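Local structure of putative glutathione S-transferase (Sinorhizobium meliloti, 4MDC) at residues 180-184 and 185-189. The protein probably transfers glutathione to electrophilic substrates, as a homodimeric member of the glutathione S-transferase family. Sequence-based numbering, arbitrary orientation.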
loop_
_atom_site.group_PDB
_atom_site.type_symbol
_atom_site.label_atom_id
_atom_site.label_comp_id
_atom_site.label_asym_id
_atom_site.label_seq_id
_atom_site.Cartn_x
_atom_site.Cartn_y
_atom_site.Cartn_z
ATOM N N SER B 180 -18.793 -15.519 8.154
ATOM C CA SER B 180 -19.252 -16.054 6.884
ATOM C C SER B 180 -18.295 -17.050 6.198
ATOM O O SER B 180 -18.630 -17.623 5.143
ATOM C CB SER B 180 -19.621 -14.908 5.925
ATOM O OG SER B 180 -18.510 -14.114 5.593
ATOM N N ARG B 181 -17.096 -17.181 6.745
ATOM C CA ARG B 181 -16.023 -18.034 6.239
ATOM C C ARG B 181 -15.260 -18.687 7.403
ATOM O O ARG B 181 -15.250 -18.129 8.525
ATOM C CB ARG B 181 -15.012 -17.216 5.427
ATOM C CG ARG B 181 -15.603 -16.316 4.375
ATOM C CD ARG B 181 -14.636 -15.254 3.907
ATOM N NE ARG B 181 -15.160 -14.498 2.745
ATOM C CZ ARG B 181 -14.446 -13.659 1.979
ATOM N NH1 ARG B 181 -13.158 -13.450 2.206
ATOM N NH2 ARG B 181 -15.032 -13.046 0.948
ATOM N N PRO B 182 -14.555 -19.784 7.154
ATOM C CA PRO B 182 -13.826 -20.422 8.250
ATOM C C PRO B 182 -12.640 -19.602 8.733
ATOM O O PRO B 182 -12.357 -19.595 9.941
ATOM C CB PRO B 182 -13.361 -21.783 7.703
ATOM C CG PRO B 182 -14.133 -21.981 6.446
ATOM C CD PRO B 182 -14.621 -20.637 5.957
ATOM N N TRP B 183 -11.953 -18.940 7.803
ATOM C CA TRP B 183 -10.883 -17.968 8.119
ATOM C C TRP B 183 -11.172 -16.734 7.213
ATOM O O TRP B 183 -12.046 -16.830 6.336
ATOM C CB TRP B 183 -9.518 -18.555 7.814
ATOM C CG TRP B 183 -9.194 -19.774 8.611
ATOM C CD1 TRP B 183 -9.525 -21.073 8.287
ATOM C CD2 TRP B 183 -8.537 -19.818 9.885
ATOM N NE1 TRP B 183 -9.071 -21.911 9.279
ATOM C CE2 TRP B 183 -8.471 -21.162 10.275
ATOM C CE3 TRP B 183 -7.974 -18.847 10.722
ATOM C CZ2 TRP B 183 -7.844 -21.563 11.487
ATOM C CZ3 TRP B 183 -7.375 -19.239 11.928
ATOM C CH2 TRP B 183 -7.322 -20.585 12.301
ATOM N N LEU B 184 -10.477 -15.615 7.381
ATOM C CA LEU B 184 -10.932 -14.370 6.730
ATOM C C LEU B 184 -10.928 -14.420 5.201
ATOM O O LEU B 184 -11.854 -13.918 4.620
ATOM C CB LEU B 184 -10.186 -13.155 7.182
ATOM C CG LEU B 184 -10.217 -12.802 8.669
ATOM C CD1 LEU B 184 -9.593 -11.424 8.895
ATOM C CD2 LEU B 184 -11.595 -12.933 9.332
ATOM N N ALA B 185 -9.981 -15.139 4.630
ATOM C CA ALA B 185 -9.856 -15.258 3.170
ATOM C C ALA B 185 -10.484 -16.472 2.585
ATOM O O ALA B 185 -10.448 -16.663 1.344
ATOM C CB ALA B 185 -8.396 -15.260 2.764
ATOM N N GLY B 186 -11.060 -17.335 3.411
ATOM C CA GLY B 186 -11.567 -18.591 2.914
ATOM C C GLY B 186 -11.287 -19.770 3.831
ATOM O O GLY B 186 -11.432 -19.672 5.070
ATOM N N ASP B 187 -10.876 -20.880 3.222
ATOM C CA ASP B 187 -10.915 -22.157 3.902
ATOM C C ASP B 187 -9.671 -22.492 4.767
ATOM O O ASP B 187 -9.695 -23.445 5.514
ATOM C CB ASP B 187 -11.254 -23.260 2.891
ATOM C CG ASP B 187 -12.673 -23.105 2.315
ATOM O OD1 ASP B 187 -13.507 -22.295 2.819
ATOM O OD2 ASP B 187 -13.006 -23.867 1.388
ATOM N N ARG B 188 -8.620 -21.676 4.731
ATOM C CA ARG B 188 -7.466 -21.867 5.665
ATOM C C ARG B 188 -6.876 -20.576 6.149
ATOM O O ARG B 188 -7.101 -19.499 5.560
ATOM C CB ARG B 188 -6.355 -22.731 5.097
ATOM C CG ARG B 188 -6.030 -22.356 3.700
ATOM C CD ARG B 188 -5.056 -23.366 3.073
ATOM N NE ARG B 188 -4.038 -22.584 2.367
ATOM C CZ ARG B 188 -3.132 -23.072 1.519
ATOM N NH1 ARG B 188 -3.108 -24.363 1.204
ATOM N NH2 ARG B 188 -2.254 -22.231 0.983
ATOM N N ILE B 189 -6.129 -20.657 7.244
ATOM C CA ILE B 189 -5.458 -19.488 7.774
ATOM C C ILE B 189 -4.505 -18.917 6.690
ATOM O O ILE B 189 -3.886 -19.658 5.882
ATOM C CB ILE B 189 -4.678 -19.791 9.066
ATOM C CG1 ILE B 189 -4.248 -18.478 9.742
ATOM C CG2 ILE B 189 -3.478 -20.723 8.857
ATOM C CD1 ILE B 189 -3.569 -18.651 11.096
#
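Trp183 lays one face of its indole over the backbone of Arg188 and Ile189, with the nitrogen of Ile189 3.4 Å above the ring plane and offset toward the rim. Further along the same indole face, CB of Ile189 stands 3.9 Å from the centroid of the six-membered ring of Trp183 and only 12° off the normal, a CH-pi contact. The CG1 branch of Ile189, anti to the backbone N (chi1 -168°), continues past CE3 of Trp183, so that CD1 of Ile189 reaches CZ3 of Trp183. A flat, wide indole suits this place because it can cover a peptide and a branched side chain at once; an alanine here would probably leave Ile189 without its aromatic cover and open a gap beside helix 215-225, whose Leu224 touches both residues. Arg223 of that helix adds a cation-pi contact to the ring.

The chain reverses in a type I beta turn from Trp183 to Gly186, closed by a single antiparallel bridge, the hydrogen-bonded pair Trp183 and Gly186, in the loop between helices 167-180 and 191-205 of the helical C-terminal domain of the glutathione S-transferase fold. Trp183 N donates to Gly186 O at 2.9 Å, and Gly186 N returns a bond to Trp183 O at 3.1 Å. At phi 139° a side chain on Gly186 would collide with the carbonyl oxygen of Ala185, so a residue without one fits.

Arg181 reaches round the turn with its chain extended from CG to NE, and NH1 bonds Leu184 O at 2.8 Å in the carbonyl plane, while a salt bridge to Glu116 holds the same nitrogen. The branched, apolar Leu184 is buried against Trp220 and Leu120, and the small methyl of Ala185 fits against Ile117 and Leu120 of helix 111-145. On the exposed side, the Pro182 ring packs CD 3.4 Å from Gly186 O, and its CG meets Asp187 OD1 at 3.7 Å.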